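Local coordinates for 5'-nucleotidase SURE (Aquifex aeolicus, PDB 2WQK), which probably removes the phosphate from nucleoside 5'-monophosphates by hydrolysis, using one divalent metal cation per subunit, at residues R29-A34 and D58-T63; R188-I193 and W202-E207; G174-R179 and N223-V228. All coordinates share one frame; numbering follows the deposited sequence. Where two conformers were deposited one is given.

Contact 1. Residues R29-A34 and D58-T63; sequences RVVVVA and DTDFYT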
loop_
_atom_site.group_PDB
_atom_site.type_symbol
_atom_site.label_atom_id
_atom_site.label_comp_id
_atom_site.label_asym_id
_atom_site.label_seq_id
_atom_site.Cartn_x
_atom_site.Cartn_y
_atom_site.Cartn_z
ATOM N N ARG A 29 21.303 23.317 -17.047
ATOM C CA ARG A 29 21.322 21.861 -17.065
ATOM C C ARG A 29 20.283 21.340 -16.105
ATOM O O ARG A 29 20.252 21.738 -14.947
ATOM C CB ARG A 29 22.656 21.306 -16.644
ATOM C CG ARG A 29 22.719 19.785 -16.692
ATOM C CD ARG A 29 23.989 19.265 -16.031
ATOM N NE ARG A 29 25.183 19.875 -16.623
ATOM C CZ ARG A 29 25.725 19.494 -17.788
ATOM N NH1 ARG A 29 25.223 18.470 -18.469
ATOM N NH2 ARG A 29 26.807 20.119 -18.243
ATOM N N VAL A 30 19.430 20.459 -16.638
ATOM C CA VAL A 30 18.342 19.878 -15.838
ATOM C C VAL A 30 18.784 18.493 -15.442
ATOM O O VAL A 30 19.000 17.640 -16.299
ATOM C CB VAL A 30 16.998 19.770 -16.625
ATOM C CG1 VAL A 30 15.915 19.306 -15.675
ATOM C CG2 VAL A 30 16.653 21.120 -17.324
ATOM N N VAL A 31 18.832 18.246 -14.127
ATOM C CA VAL A 31 19.150 16.926 -13.616
ATOM C C VAL A 31 17.873 16.417 -12.971
ATOM O O VAL A 31 17.389 17.007 -11.998
ATOM C CB VAL A 31 20.316 16.956 -12.598
ATOM C CG1 VAL A 31 20.576 15.555 -12.003
ATOM C CG2 VAL A 31 21.606 17.524 -13.291
ATOM N N VAL A 32 17.338 15.352 -13.542
ATOM C CA VAL A 32 16.065 14.781 -13.046
ATOM C C VAL A 32 16.368 13.605 -12.143
ATOM O O VAL A 32 17.118 12.692 -12.507
ATOM C CB VAL A 32 15.177 14.259 -14.177
ATOM C CG1 VAL A 32 13.966 13.401 -13.701
ATOM C CG2 VAL A 32 14.701 15.424 -15.018
ATOM N N VAL A 33 15.713 13.605 -10.980
ATOM C CA VAL A 33 15.705 12.415 -10.116
ATOM C C VAL A 33 14.239 12.322 -9.669
ATOM O O VAL A 33 13.743 13.235 -8.989
ATOM C CB VAL A 33 16.652 12.556 -8.891
ATOM C CG1 VAL A 33 16.664 11.275 -8.065
ATOM C CG2 VAL A 33 18.075 12.910 -9.374
ATOM N N ALA A 34 13.565 11.260 -10.086
ATOM C CA ALA A 34 12.108 11.198 -9.829
ATOM C C ALA A 34 11.666 9.757 -9.495
ATOM O O ALA A 34 12.340 8.771 -9.845
ATOM C CB ALA A 34 11.347 11.722 -11.042
ATOM N N ASP A 58 18.893 7.923 -18.438
ATOM C CA ASP A 58 19.674 8.577 -19.500
ATOM C C ASP A 58 20.565 9.586 -18.830
ATOM O O ASP A 58 20.555 9.705 -17.605
ATOM C CB ASP A 58 18.704 9.255 -20.461
ATOM C CG ASP A 58 19.349 9.672 -21.822
ATOM O OD1 ASP A 58 20.545 9.435 -22.100
ATOM O OD2 ASP A 58 18.600 10.276 -22.582
ATOM N N THR A 59 21.351 10.319 -19.622
ATOM C CA THR A 59 22.237 11.317 -19.059
ATOM C C THR A 59 21.416 12.279 -18.207
ATOM O O THR A 59 20.372 12.743 -18.655
ATOM C CB THR A 59 22.977 12.052 -20.161
ATOM O OG1 THR A 59 23.693 11.058 -20.885
ATOM C CG2 THR A 59 23.940 13.046 -19.629
ATOM N N ASP A 60 21.875 12.479 -16.973
ATOM C CA ASP A 60 21.218 13.414 -16.052
ATOM C C ASP A 60 19.732 13.084 -15.820
ATOM O O ASP A 60 18.954 13.997 -15.582
ATOM C CB ASP A 60 21.319 14.857 -16.557
ATOM C CG ASP A 60 22.738 15.377 -16.553
ATOM O OD1 ASP A 60 23.515 14.934 -15.694
ATOM O OD2 ASP A 60 23.029 16.253 -17.413
ATOM N N PHE A 61 19.355 11.811 -15.898
ATOM C CA PHE A 61 17.943 11.439 -15.742
ATOM C C PHE A 61 17.904 10.107 -14.992
ATOM O O PHE A 61 18.275 9.049 -15.539
ATOM C CB PHE A 61 17.296 11.380 -17.123
ATOM C CG PHE A 61 15.815 11.412 -17.122
ATOM C CD1 PHE A 61 15.115 12.426 -17.740
ATOM C CD2 PHE A 61 15.093 10.425 -16.499
ATOM C CE1 PHE A 61 13.731 12.460 -17.723
ATOM C CE2 PHE A 61 13.693 10.444 -16.536
ATOM C CZ PHE A 61 13.030 11.449 -17.124
ATOM N N TYR A 62 17.456 10.180 -13.739
ATOM C CA TYR A 62 17.519 9.035 -12.823
ATOM C C TYR A 62 16.162 8.804 -12.200
ATOM O O TYR A 62 15.365 9.733 -12.045
ATOM C CB TYR A 62 18.473 9.318 -11.682
ATOM C CG TYR A 62 19.899 9.423 -12.137
ATOM C CD1 TYR A 62 20.758 8.310 -12.062
ATOM C CD2 TYR A 62 20.382 10.621 -12.641
ATOM C CE1 TYR A 62 22.084 8.414 -12.503
ATOM C CE2 TYR A 62 21.696 10.717 -13.115
ATOM C CZ TYR A 62 22.539 9.620 -13.020
ATOM O OH TYR A 62 23.841 9.761 -13.488
ATOM N N THR A 63 15.905 7.551 -11.865
ATOM C CA THR A 63 14.720 7.256 -11.074
ATOM C C THR A 63 15.109 6.546 -9.795
ATOM O O THR A 63 16.029 5.720 -9.766
ATOM C CB THR A 63 13.681 6.404 -11.852
ATOM O OG1 THR A 63 12.476 6.265 -11.073
ATOM C CG2 THR A 63 14.207 5.008 -12.298
HETATM O O HOH W 1 17.668 15.558 -17.507
#
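D60 reaches across to strand 29-34 just where strand 61-63 begins to pair with it. Its CB lies 3.6 Å from V30 O. CG meets V31 CG2 and R29 CD, and the carboxylate divides its work: OD1 rests against V31 CG2, while OD2 takes a long salt bridge from R29 NH1 at 3.3 Å. The bridge is seen in one of two R29 conformers, with CG anti to the backbone N (chi1 -178°) and a bend at chi3, and is probably not permanent. It uses the syn lone pair of OD2 and lies close to the guanidinium plane, although the two flat groups are turned 72° apart.

D60 closes a tight hairpin, as third residue of the type II turn from D58 to F61. Its carbonyl O is held twice, by V32 N at 2.9 Å and by a water that also donates to V30 O. From here the strands run parallel, with Y62 N bonded to V32 O and A34 N to Y62 O. V32 sets CG1 over the centre of the F61 ring, a CH-pi contact 4.0 Å from the centroid. T63 OG1 donates to A34 O at 2.8 Å, so a side-chain hydroxyl continues the ladder.

Strand 3-7 flanks strand 29-34 in the Rossmann-like sheet, and the A34 side chain is about 8 Å from those of D10, which binds the sodium ion here, and D9, a predicted metal ligand. The chemistry is thus graded: a probably intermittent ion pair at the exposed R29 end gives way to buried valines and backbone bonds toward the metal side.

Contact 2. Residues R188-I193 and W202-E207; sequences RVFKYI and WIAAEE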
loop_
_atom_site.group_PDB
_atom_site.type_symbol
_atom_site.label_atom_id
_atom_site.label_comp_id
_atom_site.label_asym_id
_atom_site.label_seq_id
_atom_site.Cartn_x
_atom_site.Cartn_y
_atom_site.Cartn_z
ATOM N N ARG A 188 -19.796 18.297 2.909
ATOM C CA ARG A 188 -21.035 17.636 3.310
ATOM C C ARG A 188 -20.777 16.135 3.402
ATOM O O ARG A 188 -20.154 15.583 2.496
ATOM C CB ARG A 188 -22.112 17.894 2.257
ATOM C CG ARG A 188 -23.530 17.685 2.727
ATOM C CD ARG A 188 -24.481 17.583 1.510
ATOM N NE ARG A 188 -25.893 17.237 1.768
ATOM C CZ ARG A 188 -26.364 16.227 2.510
ATOM N NH1 ARG A 188 -25.575 15.397 3.187
ATOM N NH2 ARG A 188 -27.684 16.059 2.596
ATOM N N VAL A 189 -21.257 15.494 4.462
ATOM C CA VAL A 189 -21.096 14.039 4.627
ATOM C C VAL A 189 -22.415 13.356 4.294
ATOM O O VAL A 189 -23.496 13.775 4.773
ATOM C CB VAL A 189 -20.633 13.656 6.055
ATOM C CG1 VAL A 189 -20.505 12.160 6.185
ATOM C CG2 VAL A 189 -19.319 14.383 6.394
ATOM N N PHE A 190 -22.334 12.362 3.419
ATOM C CA PHE A 190 -23.509 11.564 2.992
ATOM C C PHE A 190 -23.425 10.220 3.715
ATOM O O PHE A 190 -22.348 9.647 3.812
ATOM C CB PHE A 190 -23.499 11.364 1.486
ATOM C CG PHE A 190 -23.776 12.637 0.699
ATOM C CD1 PHE A 190 -25.037 12.884 0.185
ATOM C CD2 PHE A 190 -22.782 13.588 0.496
ATOM C CE1 PHE A 190 -25.302 14.056 -0.523
ATOM C CE2 PHE A 190 -23.036 14.768 -0.209
ATOM C CZ PHE A 190 -24.302 14.998 -0.729
ATOM N N LYS A 191 -24.552 9.731 4.230
ATOM C CA LYS A 191 -24.631 8.473 4.942
ATOM C C LYS A 191 -25.313 7.431 4.050
ATOM O O LYS A 191 -26.339 7.717 3.386
ATOM C CB LYS A 191 -25.464 8.608 6.233
ATOM C CG LYS A 191 -25.443 7.379 7.110
ATOM C CD LYS A 191 -26.151 7.615 8.435
ATOM C CE LYS A 191 -26.149 6.377 9.303
ATOM N NZ LYS A 191 -26.974 6.614 10.558
ATOM N N TYR A 192 -24.765 6.226 4.111
ATOM C CA TYR A 192 -25.278 5.054 3.407
ATOM C C TYR A 192 -25.372 3.895 4.375
ATOM O O TYR A 192 -24.746 3.930 5.458
ATOM C CB TYR A 192 -24.334 4.681 2.281
ATOM C CG TYR A 192 -24.170 5.723 1.202
ATOM C CD1 TYR A 192 -24.926 5.692 0.049
ATOM C CD2 TYR A 192 -23.211 6.713 1.317
ATOM C CE1 TYR A 192 -24.729 6.635 -0.959
ATOM C CE2 TYR A 192 -23.024 7.656 0.328
ATOM C CZ TYR A 192 -23.779 7.604 -0.817
ATOM O OH TYR A 192 -23.570 8.528 -1.802
ATOM N N ILE A 193 -26.114 2.849 3.982
ATOM C CA ILE A 193 -26.108 1.579 4.723
ATOM C C ILE A 193 -25.578 0.429 3.864
ATOM O O ILE A 193 -26.010 0.267 2.722
ATOM C CB ILE A 193 -27.513 1.256 5.278
ATOM C CG1 ILE A 193 -28.018 2.421 6.134
ATOM C CG2 ILE A 193 -27.489 -0.052 6.047
ATOM C CD1 ILE A 193 -27.287 2.562 7.460
ATOM N N TRP A 202 -19.639 9.181 3.060
ATOM C CA TRP A 202 -18.847 9.720 1.965
ATOM C C TRP A 202 -18.736 11.227 2.217
ATOM O O TRP A 202 -19.739 11.916 2.285
ATOM C CB TRP A 202 -19.528 9.441 0.610
ATOM C CG TRP A 202 -18.578 9.498 -0.562
ATOM C CD1 TRP A 202 -17.647 10.454 -0.819
ATOM C CD2 TRP A 202 -18.478 8.540 -1.606
ATOM N NE1 TRP A 202 -16.951 10.150 -1.964
ATOM C CE2 TRP A 202 -17.452 8.983 -2.487
ATOM C CE3 TRP A 202 -19.150 7.364 -1.900
ATOM C CZ2 TRP A 202 -17.068 8.252 -3.637
ATOM C CZ3 TRP A 202 -18.789 6.663 -3.063
ATOM C CH2 TRP A 202 -17.751 7.102 -3.898
ATOM N N ILE A 203 -17.506 11.698 2.387
ATOM C CA ILE A 203 -17.223 13.112 2.555
ATOM C C ILE A 203 -17.176 13.759 1.174
ATOM O O ILE A 203 -16.318 13.409 0.328
ATOM C CB ILE A 203 -15.893 13.360 3.283
ATOM C CG1 ILE A 203 -15.831 12.568 4.602
ATOM C CG2 ILE A 203 -15.712 14.846 3.517
ATOM C CD1 ILE A 203 -14.462 12.669 5.337
ATOM N N ALA A 204 -18.135 14.642 0.926
ATOM C CA ALA A 204 -18.244 15.308 -0.374
ATOM C C ALA A 204 -17.785 16.749 -0.304
ATOM O O ALA A 204 -18.044 17.436 0.695
ATOM C CB ALA A 204 -19.681 15.262 -0.898
ATOM N N ALA A 205 -17.145 17.197 -1.383
ATOM C CA ALA A 205 -16.782 18.597 -1.582
ATOM C C ALA A 205 -17.821 19.227 -2.548
ATOM O O ALA A 205 -17.993 18.741 -3.668
ATOM C CB ALA A 205 -15.381 18.706 -2.162
ATOM N N GLU A 206 -18.514 20.268 -2.080
ATOM C CA GLU A 206 -19.619 20.922 -2.793
ATOM C C GLU A 206 -19.258 22.373 -3.091
ATOM O O GLU A 206 -18.436 22.958 -2.396
ATOM C CB GLU A 206 -20.880 20.934 -1.917
ATOM C CG GLU A 206 -21.381 19.561 -1.410
ATOM C CD GLU A 206 -21.963 18.674 -2.506
ATOM O OE1 GLU A 206 -22.150 19.153 -3.646
ATOM O OE2 GLU A 206 -22.237 17.485 -2.222
ATOM N N GLU A 207 -19.902 22.966 -4.101
ATOM C CA GLU A 207 -19.741 24.393 -4.381
ATOM C C GLU A 207 -18.275 24.852 -4.486
ATOM O O GLU A 207 -17.898 25.872 -3.901
ATOM C CB GLU A 207 -20.460 25.211 -3.303
ATOM C CG GLU A 207 -21.931 24.811 -3.092
ATOM C CD GLU A 207 -22.626 25.617 -2.001
ATOM O OE1 GLU A 207 -22.055 26.632 -1.533
ATOM O OE2 GLU A 207 -23.757 25.238 -1.604
#
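W202 pairs with F190 in a two-stranded antiparallel hairpin, strands 186-193 and 199-206, that stands apart from the main sheet and packs against other subunits of the tetramer. The backbones of the pair are bonded both ways: W202 N gives to F190 O at 2.8 Å, and F190 N returns a nearly straight bond to W202 O. W202 CB sits at the edge of the Y192 ring, 3.9 Å from CE2. With CG anti to the backbone N (chi1 -159°), the indole is carried to where NE1 can donate to F48 O of the second subunit. Y192 OH, for its part, bonds I193 O of the third subunit.

I203 is the non-hydrogen-bonded partner of V189. Here the side chains make an apolar contact, CG1 against V189 CG2 at 4.3 Å, on the face that also meets T47 and V79 of the second subunit.

A204 brings back the paired bonds, its N to R188 O at 2.7 Å and its O from R188 N. Its methyl lies at the edge of the F190 ring, CB to CE2 3.5 Å, with P195 of the third subunit packed nearby. A205 points away from strand 188-193, and its N bonds Y196 OH of that same third subunit.

E206 finishes the strand. Its CG touches R188 CB, and in the conformer described, one of two, its chain bends at chi2 (-70°) to bring the carboxylate toward F190. R188 NH1, from the same strand as F190, lies 3.8 Å above the phenyl plane, over the ring centre; at the edge, beside A204 CB and W202 O, comes E206 OE2, 3.5 Å from F190 CE2.

Contact 3. Residues G174-R179 and N223-V228; sequences GIKVTR and NGYVSV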
loop_
_atom_site.group_PDB
_atom_site.type_symbol
_atom_site.label_atom_id
_atom_site.label_comp_id
_atom_site.label_asym_id
_atom_site.label_seq_id
_atom_site.Cartn_x
_atom_site.Cartn_y
_atom_site.Cartn_z
ATOM N N GLY A 174 -2.009 36.665 -16.236
ATOM C CA GLY A 174 -0.912 37.293 -15.568
ATOM C C GLY A 174 -0.488 36.357 -14.447
ATOM O O GLY A 174 -1.002 35.249 -14.339
ATOM N N ILE A 175 0.447 36.857 -13.670
ATOM C CA ILE A 175 0.986 36.147 -12.488
ATOM C C ILE A 175 0.686 37.029 -11.288
ATOM O O ILE A 175 0.987 38.230 -11.288
ATOM C CB ILE A 175 2.520 35.922 -12.639
ATOM C CG1 ILE A 175 2.838 35.092 -13.908
ATOM C CG2 ILE A 175 3.155 35.263 -11.370
ATOM C CD1 ILE A 175 4.308 34.953 -14.193
ATOM N N LYS A 176 0.149 36.403 -10.234
ATOM C CA LYS A 176 -0.152 37.066 -8.987
ATOM C C LYS A 176 0.552 36.376 -7.813
ATOM O O LYS A 176 0.530 35.163 -7.705
ATOM C CB LYS A 176 -1.662 37.027 -8.723
ATOM C CG LYS A 176 -2.480 37.891 -9.702
ATOM C CD LYS A 176 -3.954 37.769 -9.434
ATOM C CE LYS A 176 -4.365 38.493 -8.177
ATOM N NZ LYS A 176 -4.019 39.955 -8.147
ATOM N N VAL A 177 1.106 37.200 -6.952
ATOM C CA VAL A 177 1.569 36.775 -5.634
ATOM C C VAL A 177 0.320 36.625 -4.749
ATOM O O VAL A 177 -0.502 37.538 -4.671
ATOM C CB VAL A 177 2.554 37.784 -5.034
ATOM C CG1 VAL A 177 2.887 37.444 -3.553
ATOM C CG2 VAL A 177 3.800 37.887 -5.918
ATOM N N THR A 178 0.188 35.472 -4.093
ATOM C CA THR A 178 -1.037 35.077 -3.404
ATOM C C THR A 178 -0.704 34.536 -1.987
ATOM O O THR A 178 0.445 34.181 -1.685
ATOM C CB THR A 178 -1.749 33.950 -4.172
ATOM O OG1 THR A 178 -0.864 32.844 -4.287
ATOM C CG2 THR A 178 -2.220 34.422 -5.573
ATOM N N ARG A 179 -1.722 34.543 -1.127
ATOM C CA ARG A 179 -1.665 33.796 0.126
ATOM C C ARG A 179 -2.320 32.427 -0.004
ATOM O O ARG A 179 -3.155 32.196 -0.866
ATOM C CB ARG A 179 -2.339 34.591 1.267
ATOM C CG ARG A 179 -3.836 34.797 1.147
ATOM C CD ARG A 179 -4.404 35.529 2.346
ATOM N NE ARG A 179 -5.871 35.613 2.269
ATOM C CZ ARG A 179 -6.538 36.537 1.636
ATOM N NH1 ARG A 179 -5.888 37.466 0.957
ATOM N NH2 ARG A 179 -7.890 36.497 1.659
ATOM N N ASN A 223 -9.590 32.469 -11.701
ATOM C CA ASN A 223 -9.760 33.624 -12.578
ATOM C C ASN A 223 -8.709 33.753 -13.675
ATOM O O ASN A 223 -8.600 34.809 -14.313
ATOM C CB ASN A 223 -9.849 34.886 -11.735
ATOM C CG ASN A 223 -11.193 34.976 -10.982
ATOM O OD1 ASN A 223 -12.206 35.427 -11.573
ATOM N ND2 ASN A 223 -11.240 34.527 -9.711
ATOM N N GLY A 224 -7.926 32.695 -13.903
ATOM C CA GLY A 224 -7.016 32.655 -15.046
ATOM C C GLY A 224 -5.645 33.261 -14.850
ATOM O O GLY A 224 -4.919 33.501 -15.803
ATOM N N TYR A 225 -5.249 33.447 -13.585
ATOM C CA TYR A 225 -3.932 33.940 -13.253
ATOM C C TYR A 225 -3.093 32.792 -12.646
ATOM O O TYR A 225 -3.617 31.917 -11.950
ATOM C CB TYR A 225 -4.024 35.022 -12.190
ATOM C CG TYR A 225 -4.735 36.259 -12.646
ATOM C CD1 TYR A 225 -4.039 37.268 -13.256
ATOM C CD2 TYR A 225 -6.078 36.418 -12.395
ATOM C CE1 TYR A 225 -4.709 38.446 -13.689
ATOM C CE2 TYR A 225 -6.747 37.560 -12.810
ATOM C CZ TYR A 225 -6.051 38.564 -13.441
ATOM O OH TYR A 225 -6.759 39.691 -13.858
ATOM N N VAL A 226 -1.790 32.866 -12.860
ATOM C CA VAL A 226 -0.839 32.035 -12.121
ATOM C C VAL A 226 -0.822 32.541 -10.679
ATOM O O VAL A 226 -0.855 33.753 -10.421
ATOM C CB VAL A 226 0.569 32.129 -12.711
ATOM C CG1 VAL A 226 1.569 31.319 -11.873
ATOM C CG2 VAL A 226 0.534 31.620 -14.157
ATOM N N SER A 227 -0.814 31.585 -9.735
ATOM C CA SER A 227 -0.660 31.875 -8.319
ATOM C C SER A 227 0.749 31.524 -7.876
ATOM O O SER A 227 1.176 30.393 -8.082
ATOM C CB SER A 227 -1.618 30.982 -7.525
ATOM O OG SER A 227 -1.306 30.981 -6.145
ATOM N N VAL A 228 1.407 32.464 -7.202
ATOM C CA VAL A 228 2.704 32.188 -6.567
ATOM C C VAL A 228 2.578 32.565 -5.087
ATOM O O VAL A 228 2.443 33.730 -4.765
ATOM C CB VAL A 228 3.858 32.987 -7.207
ATOM C CG1 VAL A 228 5.168 32.642 -6.508
ATOM C CG2 VAL A 228 3.943 32.791 -8.757
#
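K176 and Y225 meet on one face of a parallel strand pair, 174-177 beside 225-228, at the edge of the chain's main mixed sheet. Strand 174-177 is outermost there within the chain, and strand 225-228 follows helix 217-222 after two residues, N223 and G224. The helix ends in a Schellman motif with G224 as its C-prime residue.

The backbone bonds form an unbroken parallel ladder. V226 N gives to G174 O, K176 N to V226 O at 2.8 Å, V228 N to K176 O, and T178 N to V228 O, the last bond of the ladder, where residues 174-179 leave the strand.

Apolar contacts fill the face carrying I175, V226 and V228. I175 splits its branches: CG1 lies alongside V226 CB at 3.9 Å, while CG2 reaches V228 CG2 at 3.7 Å. V141 and I145 of helix 135-152 pack on I175 and V226, as helices cover sheets in other layered alpha/beta folds, while V228 meets L160 and V162 of the neighbouring strand 158-165.

A CH-pi contact occupies the other face. The K176 chain leaves CB with CG anti to the carbonyl carbon (chi1 -68°), then lays CD over the face of the Y225 ring, offset toward the rim and 3.9 Å from the centroid. Further bends at chi3 and chi4 carry NZ nearly along the ring normal, but at 5.7 Å from NZ to the Y225 centroid the cation-pi attraction is weak at most.

Polar side chains meet at the end of the pair. T178 OG1, which also bonds T229 OG1, lies 2.7 Å from S227 OG in a hydroxyl-to-hydroxyl hydrogen bond.

Contacts 1 and 3 belong to the same mixed sheet, with centres 29 Å apart, and each adds a parallel pair towards one of its ends. Contact 1 is the most buried of the three and the only one close to the metal site; no other chain touches it. Contact 3 is partly buried and borders the second subunit. Contact 2 stands off the sheet in a separate antiparallel hairpin, nested in sequence within the loop that contact 3 closes. Valines on strand 29-34 face F61 and Y62 in contact 1; contact 3 has an Ile-Val cluster on one face and Lys, Tyr, Ser on the other; the hairpin's rings F190, Y192 and W202 touch neighbouring subunits.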